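Sulfotransferase (Alicyclobacillus acidocaldarius subsp. acidocaldarius, PDB 3RNL) probably transfers sulfuryl groups to acceptor molecules and binds magnesium ions. Local coordinates at residues Leu116-Pro119 / Val120-Ala123; Leu138-Arg141 / Glu142-Lys146; Glu148-Arg152 / Gln153-Pro157; Val185-Phe188 / Glu189-Ala192. All blocks are in the same frame, centred on the assembly; numbering follows the deposited sequence.

Contact 1: residues Leu116-Pro119 / Val120-Ala123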
# COMPACT_ATOMS: atom_id res chain seq x y z
N LEU A 116 0.24 6.37 -3.64
CA LEU A 116 1.21 7.07 -2.81
C LEU A 116 0.64 8.38 -2.32
O LEU A 116 -0.09 9.05 -3.02
CB LEU A 116 2.50 7.36 -3.59
CG LEU A 116 3.17 6.16 -4.26
CD1 LEU A 116 4.37 6.62 -5.11
CD2 LEU A 116 3.63 5.14 -3.22
N ARG A 117 1.03 8.75 -1.11
CA ARG A 117 0.58 9.98 -0.51
C ARG A 117 1.81 10.73 -0.01
O ARG A 117 2.81 10.10 0.31
CB ARG A 117 -0.29 9.60 0.67
CG ARG A 117 -0.82 10.74 1.44
CD ARG A 117 -1.66 10.20 2.53
NE ARG A 117 -2.39 11.25 3.19
CZ ARG A 117 -3.22 11.03 4.20
NH1 ARG A 117 -3.41 9.79 4.64
NH2 ARG A 117 -3.86 12.04 4.74
N ASN A 118 1.72 12.05 0.12
CA ASN A 118 2.86 12.80 0.65
C ASN A 118 3.31 12.07 1.92
O ASN A 118 2.52 11.86 2.84
CB ASN A 118 2.38 14.21 1.01
CG ASN A 118 3.44 15.07 1.68
OD1 ASN A 118 4.46 14.58 2.17
ND2 ASN A 118 3.19 16.39 1.71
N PRO A 119 4.59 11.65 1.96
CA PRO A 119 5.01 10.77 3.06
C PRO A 119 5.00 11.45 4.43
O PRO A 119 5.00 10.77 5.45
CB PRO A 119 6.46 10.38 2.68
CG PRO A 119 6.90 11.45 1.69
CD PRO A 119 5.63 11.79 0.93
N VAL A 120 5.00 12.78 4.45
CA VAL A 120 4.84 13.50 5.71
C VAL A 120 3.43 13.25 6.28
O VAL A 120 3.26 12.92 7.45
CB VAL A 120 5.07 15.00 5.53
CG1 VAL A 120 4.88 15.72 6.87
CG2 VAL A 120 6.47 15.26 4.99
N ASP A 121 2.42 13.41 5.42
CA ASP A 121 1.03 13.17 5.82
C ASP A 121 0.78 11.71 6.11
O ASP A 121 -0.00 11.36 7.00
CB ASP A 121 0.07 13.66 4.73
CG ASP A 121 0.10 15.17 4.57
OD1 ASP A 121 -0.11 15.87 5.57
OD2 ASP A 121 0.36 15.66 3.46
N ARG A 122 1.42 10.84 5.34
CA ARG A 122 1.26 9.39 5.54
C ARG A 122 1.76 8.99 6.93
O ARG A 122 1.12 8.19 7.63
CB ARG A 122 2.07 8.60 4.49
CG ARG A 122 1.72 7.10 4.45
CD ARG A 122 2.93 6.24 4.08
NE ARG A 122 3.87 6.21 5.20
CZ ARG A 122 3.71 5.45 6.28
NH1 ARG A 122 2.66 4.64 6.38
NH2 ARG A 122 4.61 5.51 7.27
N ALA A 123 2.90 9.54 7.33
CA ALA A 123 3.45 9.23 8.65
C ALA A 123 2.46 9.65 9.74
O ALA A 123 2.20 8.90 10.69
CB ALA A 123 4.79 9.95 8.86
O HOH W 1 5.89 8.16 5.60
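Asn-118 reaches its side chain past Pro-119 to Val-120 and Asp-121. Its CB lies 3.5 Å from Asp-121 OD2, and CG stands nearly as close to the same oxygen. With CG swung away from its backbone N (chi1 175°), the amide runs beside Val-120, both side chains pointing the same way. OD1 accepts from Val-120 N at 3.0 Å; the donor stands well above the amide carbonyl plane, and Val-120 CB and CG2 press against this oxygen. ND2 ends 3.4 Å from Asp-121 OD2 at an angle too poor for a hydrogen bond; the two planes stand 74° apart. Through the OD1 bond Asn-118 is the N-cap of helix 119-132, which follows strand 111-116 in the parallel sheet of this P-loop-like fold. Asn-118 O receives Arg-122 N at 2.9 Å, opening the helical bonding, and Pro-119 O takes Ala-123 N in the next bond. A water bridges Pro-119 O and Arg-122 NE, lying in the guanidinium plane at its edge, while Arg-122 NH2 donates to Tyr-161 O. Arg-117 extends across Asp-121, NE 3.8 Å from Asp-121 CB, with Asp-121 O over one guanidinium face. Their charged ends go elsewhere: Arg-117 NH1 to Lys-18 O, Asp-121 OD1 to Arg-276.

Contact 2: residues Leu138-Arg141 / Glu142-Lys146; sequences LSFR and ESLAK
Ser-139 and Glu-142 form a capping box at the start of helix 140-145. Ser-139 OG accepts from Glu-142 N at 3.1 Å, and in return Ser-139 N donates to Glu-142 OE1 at 3.2 Å. The same hydroxyl also donates to OE1 at 3.0 Å, meeting the anti lone pair of that oxygen, so in the conformer described two donors of Ser-139 meet one carboxylate oxygen. The serine torsion makes this possible: OG sits between its backbone N and carbonyl carbon (chi1 68°), facing the first turn. Behind the box, Ser-143 N donates to Ser-139 O at 2.8 Å and Leu-144 N to Phe-140 O, while the bond from Ala-145 N to Arg-141 O is weak. Leu-138 crosses Glu-142 at about a right angle, CB against CB, and its CD1 reaches Lys-146 CE at 3.7 Å. Elsewhere on the turn, Leu-144 CD1 lies over one face of the Phe-140 ring, 3.8 Å from the centroid and 22° off the normal, a CH-pi contact. Phe-140 also meets Phe-124 of helix 119-132 edge-to-face, and it and Leu-144 pack on Leu-275 of helix 273-294. Arg-141 pairs with Asp-274 of that helix, and Lys-146 with Glu-149 of helix 147-152.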
# COMPACT_ATOMS: atom_id res chain seq x y z
N LEU A 138 2.09 7.94 23.20
CA LEU A 138 3.07 9.03 23.12
C LEU A 138 2.65 10.11 22.13
O LEU A 138 1.81 9.86 21.27
CB LEU A 138 4.46 8.51 22.76
CG LEU A 138 5.08 7.48 23.72
CD1 LEU A 138 6.33 6.88 23.09
CD2 LEU A 138 5.40 8.11 25.05
N SER A 139 3.25 11.28 22.25
CA SER A 139 3.10 12.31 21.23
C SER A 139 3.73 11.83 19.92
O SER A 139 4.54 10.90 19.91
CB SER A 139 3.79 13.60 21.67
OG SER A 139 5.20 13.41 21.69
N PHE A 140 3.32 12.44 18.82
CA PHE A 140 3.90 12.08 17.52
C PHE A 140 5.40 12.34 17.56
O PHE A 140 6.19 11.57 17.02
CB PHE A 140 3.22 12.90 16.42
CG PHE A 140 3.74 12.64 15.03
CD1 PHE A 140 3.79 11.35 14.52
CD2 PHE A 140 4.17 13.69 14.23
CE1 PHE A 140 4.26 11.11 13.21
CE2 PHE A 140 4.64 13.46 12.94
CZ PHE A 140 4.67 12.18 12.43
N ARG A 141 5.80 13.44 18.21
CA ARG A 141 7.22 13.78 18.27
C ARG A 141 8.03 12.65 18.92
O ARG A 141 9.09 12.26 18.41
CB ARG A 141 7.43 15.09 19.04
CG ARG A 141 8.83 15.63 18.91
CD ARG A 141 9.03 16.86 19.79
NE ARG A 141 8.20 18.02 19.43
CZ ARG A 141 8.45 18.83 18.40
NH1 ARG A 141 9.47 18.59 17.59
NH2 ARG A 141 7.67 19.89 18.18
N GLU A 142 7.53 12.15 20.04
CA GLU A 142 8.17 11.05 20.76
C GLU A 142 8.09 9.74 19.98
O GLU A 142 9.03 8.95 19.98
CB GLU A 142 7.50 10.84 22.12
CG GLU A 142 7.69 11.98 23.10
CD GLU A 142 6.88 11.79 24.37
OE1 GLU A 142 5.63 11.93 24.32
OE2 GLU A 142 7.48 11.48 25.42
N SER A 143 6.96 9.52 19.32
CA SER A 143 6.74 8.29 18.55
C SER A 143 7.73 8.23 17.37
O SER A 143 8.29 7.17 17.07
CB SER A 143 5.28 8.22 18.07
OG SER A 143 4.90 6.89 17.71
N LEU A 144 7.95 9.37 16.72
CA LEU A 144 8.92 9.44 15.63
C LEU A 144 10.31 9.06 16.11
O LEU A 144 11.06 8.36 15.42
CB LEU A 144 8.99 10.87 15.07
CG LEU A 144 7.95 11.27 14.03
CD1 LEU A 144 7.99 12.79 13.85
CD2 LEU A 144 8.20 10.55 12.70
N ALA A 145 10.66 9.54 17.30
CA ALA A 145 12.00 9.35 17.83
C ALA A 145 12.28 7.89 18.17
O ALA A 145 13.45 7.48 18.26
CB ALA A 145 12.22 10.25 19.05
N LYS A 146 11.23 7.10 18.37
CA LYS A 146 11.38 5.69 18.70
C LYS A 146 11.50 4.77 17.49
O LYS A 146 11.65 3.55 17.65
CB LYS A 146 10.22 5.20 19.58
CG LYS A 146 10.29 5.73 21.00
CD LYS A 146 9.39 4.95 21.93
CE LYS A 146 9.66 5.32 23.38
NZ LYS A 146 11.06 5.01 23.80

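Contact 3: residues Glu148-Arg152 / Gln153-Pro157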
# COMPACT_ATOMS: atom_id res chain seq x y z
N GLU A 148 13.72 3.97 15.09
CA GLU A 148 14.91 3.13 14.96
C GLU A 148 14.89 1.95 15.93
O GLU A 148 15.17 0.82 15.55
CB GLU A 148 16.19 3.94 15.15
CG GLU A 148 17.45 3.13 14.87
CD GLU A 148 18.74 3.87 15.20
OE1 GLU A 148 18.71 4.77 16.07
OE2 GLU A 148 19.78 3.55 14.59
N GLU A 149 14.56 2.22 17.19
CA GLU A 149 14.54 1.16 18.20
C GLU A 149 13.41 0.16 17.97
O GLU A 149 13.54 -1.02 18.30
CB GLU A 149 14.48 1.74 19.62
CG GLU A 149 13.15 2.35 20.02
CD GLU A 149 13.04 2.61 21.51
OE1 GLU A 149 13.54 1.79 22.31
OE2 GLU A 149 12.44 3.64 21.90
N ARG A 150 12.31 0.63 17.40
CA ARG A 150 11.18 -0.25 17.09
C ARG A 150 11.47 -1.12 15.89
O ARG A 150 11.02 -2.27 15.82
CB ARG A 150 9.91 0.58 16.88
CG ARG A 150 9.42 1.19 18.19
CD ARG A 150 8.29 2.16 17.96
NE ARG A 150 7.66 2.56 19.22
CZ ARG A 150 6.87 3.63 19.34
NH1 ARG A 150 6.65 4.39 18.27
NH2 ARG A 150 6.31 3.94 20.50
N ILE A 151 12.23 -0.60 14.93
CA ILE A 151 12.66 -1.44 13.83
C ILE A 151 13.58 -2.55 14.36
O ILE A 151 13.42 -3.72 14.00
CB ILE A 151 13.36 -0.63 12.72
CG1 ILE A 151 12.34 0.30 12.04
CG2 ILE A 151 13.99 -1.57 11.70
CD1 ILE A 151 12.94 1.24 11.00
N ARG A 152 14.53 -2.19 15.23
CA ARG A 152 15.41 -3.20 15.82
C ARG A 152 14.64 -4.25 16.62
O ARG A 152 15.03 -5.42 16.65
CB ARG A 152 16.45 -2.55 16.74
CG ARG A 152 17.49 -1.71 16.01
CD ARG A 152 18.70 -1.44 16.90
NE ARG A 152 18.36 -0.68 18.10
CZ ARG A 152 18.39 0.64 18.19
NH1 ARG A 152 18.06 1.25 19.32
NH2 ARG A 152 18.75 1.37 17.14
N GLN A 153 13.55 -3.83 17.27
CA GLN A 153 12.78 -4.73 18.13
C GLN A 153 11.71 -5.52 17.37
O GLN A 153 10.99 -6.33 17.96
CB GLN A 153 12.14 -3.97 19.29
CG GLN A 153 13.16 -3.42 20.30
CD GLN A 153 12.54 -2.46 21.30
OE1 GLN A 153 11.36 -2.11 21.21
NE2 GLN A 153 13.34 -2.03 22.27
N HIS A 154 11.64 -5.30 16.06
CA HIS A 154 10.69 -5.99 15.18
C HIS A 154 9.22 -5.67 15.45
O HIS A 154 8.36 -6.55 15.41
CB HIS A 154 10.90 -7.51 15.25
CG HIS A 154 12.30 -7.94 14.93
ND1 HIS A 154 12.88 -9.05 15.50
CD2 HIS A 154 13.22 -7.43 14.09
CE1 HIS A 154 14.11 -9.19 15.04
NE2 HIS A 154 14.34 -8.22 14.17
N TYR A 155 8.92 -4.39 15.66
CA TYR A 155 7.54 -3.94 15.61
C TYR A 155 7.05 -4.09 14.18
O TYR A 155 7.84 -4.17 13.25
CB TYR A 155 7.45 -2.46 15.99
CG TYR A 155 7.41 -2.16 17.47
CD1 TYR A 155 6.57 -1.16 17.96
CD2 TYR A 155 8.20 -2.86 18.37
CE1 TYR A 155 6.54 -0.86 19.31
CE2 TYR A 155 8.16 -2.57 19.73
CZ TYR A 155 7.33 -1.57 20.19
OH TYR A 155 7.28 -1.26 21.54
N GLU A 156 5.73 -4.13 13.99
CA GLU A 156 5.21 -4.16 12.63
C GLU A 156 5.42 -2.81 11.91
O GLU A 156 5.65 -1.77 12.54
CB GLU A 156 3.74 -4.57 12.62
CG GLU A 156 2.80 -3.50 13.09
CD GLU A 156 1.59 -3.39 12.18
OE1 GLU A 156 0.46 -3.52 12.69
OE2 GLU A 156 1.79 -3.18 10.95
N PRO A 157 5.38 -2.84 10.57
CA PRO A 157 5.77 -1.65 9.79
C PRO A 157 4.83 -0.46 9.92
O PRO A 157 5.22 0.63 9.51
CB PRO A 157 5.85 -2.14 8.33
CG PRO A 157 5.76 -3.62 8.40
CD PRO A 157 5.14 -4.01 9.70
O HOH W 2 8.20 1.46 21.81
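Arg-150 lays its aliphatic chain over one face of the Tyr-155 ring. CG stands 3.7 Å from the ring centroid and 14° off the normal, a CH-pi contact over the middle of the ring, while Arg-150 CB lies nearest Tyr-155 CG and Arg-150 CD lies equally near Tyr-155 CD1 and CE1. Since the chain is extended from CG to NE, it travels across the face and carries NE to 3.6 Å from Tyr-155 CE1. The guanidinium plane is then turned only 22° from the ring plane. A water in that plane, at the guanidinium edge, accepts from Arg-150 NE at 2.9 Å and is hydrogen-bonded to Tyr-155 OH, tying the two polar ends together.

The backbone brings the ring into place. His-154 has positive phi (66°) and ends helix 147-152 in a Schellman motif: Tyr-155 N donates to Arg-150 O at 3.0 Å, and His-154 N to Ile-151 O at 3.1 Å. The imidazole turns one face to Arg-152 O, which lies above it toward the rim. Farther back, Gln-153 N donates to Glu-149 O, and the two side chains run side by side. Along the helix, in the conformer described, Arg-152 NH2 makes a long salt bridge (3.5 Å) with Glu-148 OE2.

Beyond the turn, Tyr-155 meets Trp-159 edge-to-face in the loop leading to helix 167-178. Arg-150 pairs with Glu-136 and donates to Ser-143 of helix 140-145, while His-154 forms a backbone hydrogen bond with Thr-55, fastening the end of helix 147-152 to an earlier loop.

Contact 4: residues Val185-Phe188 / Glu189-Ala192. With GOL (glycerol), chain E.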
# COMPACT_ATOMS: atom_id res chain seq x y z
N VAL A 185 0.85 3.82 -10.95
CA VAL A 185 1.03 4.53 -9.68
C VAL A 185 -0.00 5.64 -9.63
O VAL A 185 -0.12 6.41 -10.58
CB VAL A 185 2.43 5.15 -9.60
CG1 VAL A 185 2.59 6.00 -8.32
CG2 VAL A 185 3.48 4.05 -9.67
N ILE A 186 -0.75 5.71 -8.53
CA ILE A 186 -1.79 6.73 -8.35
C ILE A 186 -1.41 7.60 -7.17
O ILE A 186 -0.86 7.11 -6.20
CB ILE A 186 -3.13 6.08 -7.98
CG1 ILE A 186 -3.57 5.10 -9.06
CG2 ILE A 186 -4.21 7.13 -7.77
CD1 ILE A 186 -4.63 4.16 -8.54
N LEU A 187 -1.68 8.90 -7.27
CA LEU A 187 -1.46 9.80 -6.14
C LEU A 187 -2.73 9.98 -5.31
O LEU A 187 -3.82 10.19 -5.85
CB LEU A 187 -0.95 11.16 -6.60
CG LEU A 187 0.30 11.12 -7.47
CD1 LEU A 187 0.76 12.54 -7.81
CD2 LEU A 187 1.43 10.33 -6.75
N PHE A 188 -2.58 9.90 -4.00
CA PHE A 188 -3.72 10.01 -3.09
C PHE A 188 -4.50 11.31 -3.33
O PHE A 188 -5.73 11.35 -3.29
CB PHE A 188 -3.21 9.96 -1.65
CG PHE A 188 -4.25 10.29 -0.64
CD1 PHE A 188 -5.17 9.33 -0.24
CD2 PHE A 188 -4.32 11.55 -0.09
CE1 PHE A 188 -6.14 9.64 0.70
CE2 PHE A 188 -5.28 11.87 0.85
CZ PHE A 188 -6.20 10.91 1.24
N GLU A 189 -3.76 12.38 -3.57
CA GLU A 189 -4.37 13.69 -3.74
C GLU A 189 -5.31 13.75 -4.98
O GLU A 189 -6.39 14.38 -4.94
CB GLU A 189 -3.25 14.75 -3.76
CG GLU A 189 -2.38 14.79 -2.44
CD GLU A 189 -1.28 13.69 -2.27
OE1 GLU A 189 -0.91 12.97 -3.25
OE2 GLU A 189 -0.75 13.55 -1.11
N GLU A 190 -4.92 13.09 -6.06
CA GLU A 190 -5.78 13.00 -7.24
C GLU A 190 -7.00 12.12 -6.96
O GLU A 190 -8.11 12.43 -7.39
CB GLU A 190 -5.01 12.44 -8.43
CG GLU A 190 -4.42 13.51 -9.32
CD GLU A 190 -2.91 13.48 -9.34
OE1 GLU A 190 -2.29 14.51 -9.00
OE2 GLU A 190 -2.35 12.42 -9.70
N PHE A 191 -6.78 11.02 -6.25
CA PHE A 191 -7.87 10.13 -5.90
C PHE A 191 -8.89 10.85 -5.02
O PHE A 191 -10.10 10.65 -5.15
CB PHE A 191 -7.31 8.88 -5.21
CG PHE A 191 -8.36 7.90 -4.74
CD1 PHE A 191 -9.14 7.21 -5.65
CD2 PHE A 191 -8.52 7.64 -3.38
CE1 PHE A 191 -10.09 6.29 -5.22
CE2 PHE A 191 -9.47 6.73 -2.95
CZ PHE A 191 -10.25 6.04 -3.87
N ALA A 192 -8.41 11.70 -4.11
CA ALA A 192 -9.30 12.40 -3.20
C ALA A 192 -10.14 13.42 -3.97
O ALA A 192 -11.32 13.61 -3.68
CB ALA A 192 -8.50 13.09 -2.10
C1 GOL E . -3.75 9.78 -10.96
O1 GOL E . -2.84 9.91 -9.88
C2 GOL E . -3.64 8.41 -11.63
O2 GOL E . -4.86 8.11 -12.30
C3 GOL E . -2.47 8.42 -12.63
O3 GOL E . -1.77 7.19 -12.62
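The Phe-188 ring and the peptide N of Glu-189 meet obliquely, Phe-188 CG being 3.6 Å from Glu-189 N; Arg-117 makes a cation-pi contact with the same ring. Phe-191 CB lies 4.4 Å from Ile-186 CG2, and the side chain packs on Ser-23 and Leu-24 of helix 21-29 and on Met-115. Both carboxylates of the turn fold back toward the strand. That of Glu-189, bent at chi2 (78°), brings OE1 to 3.8 Å from Leu-187 CB, while OE2 accepts from Asn-118 N. That of Glu-190, in the conformer described, runs beside the Leu-187 side chain, both pointing the same way, with OE2 3.6 Å from Leu-187 CB.

A glycerol, probably from the crystallisation liquor, sits along strand 183-187, across from the backbone pairing with strand 111-116. Its O1 donates to OE2 of this Glu-190 conformer at 2.6 Å and accepts from Leu-187 N at 3.0 Å in a nearly straight bond (176°). O3 at the other end donates to Val-185 O, so the molecule spans the backbone on both flanks of Ile-186. The same Glu-190 OE2 also makes a salt bridge with Arg-296, a charged partner beside the glycerol hydroxyl.

Leu-187 stands at the N-cap position, and its O accepts from Phe-191 N at 3.1 Å and more weakly from Glu-190 N. Phe-188 O receives Ala-192 N at 2.8 Å. Strand 183-187 thus passes without a connecting loop into helix 188-193, a direct strand-to-helix junction at the outermost strand of the parallel sheet in an alpha-beta-alpha sandwich.

How the contacts relate
The four contacts follow one another along the chain, none enclosing or crossing another, and each shapes a local turn. Contact 1 turns strand 111-116 into helix 119-132. Contact 2 then starts helix 140-145 and touches contact 1 where Phe-140 CE1 lies 3.9 Å from Ala-123 O. Contact 3 ends helix 147-152; Leu-138 CD1 packs against Arg-150 NH2, 3.9 Å away, joining it to contact 2. Contact 4 comes at the end of strand 183-187, about 29 Å between centres from contact 3 and across the chain's centre. Leu-116 bonds to Ile-186 on the adjacent parallel strand and to Phe-188 at the start of the following helix. Contact 1 therefore touches contacts 2 and 4 but not contact 3.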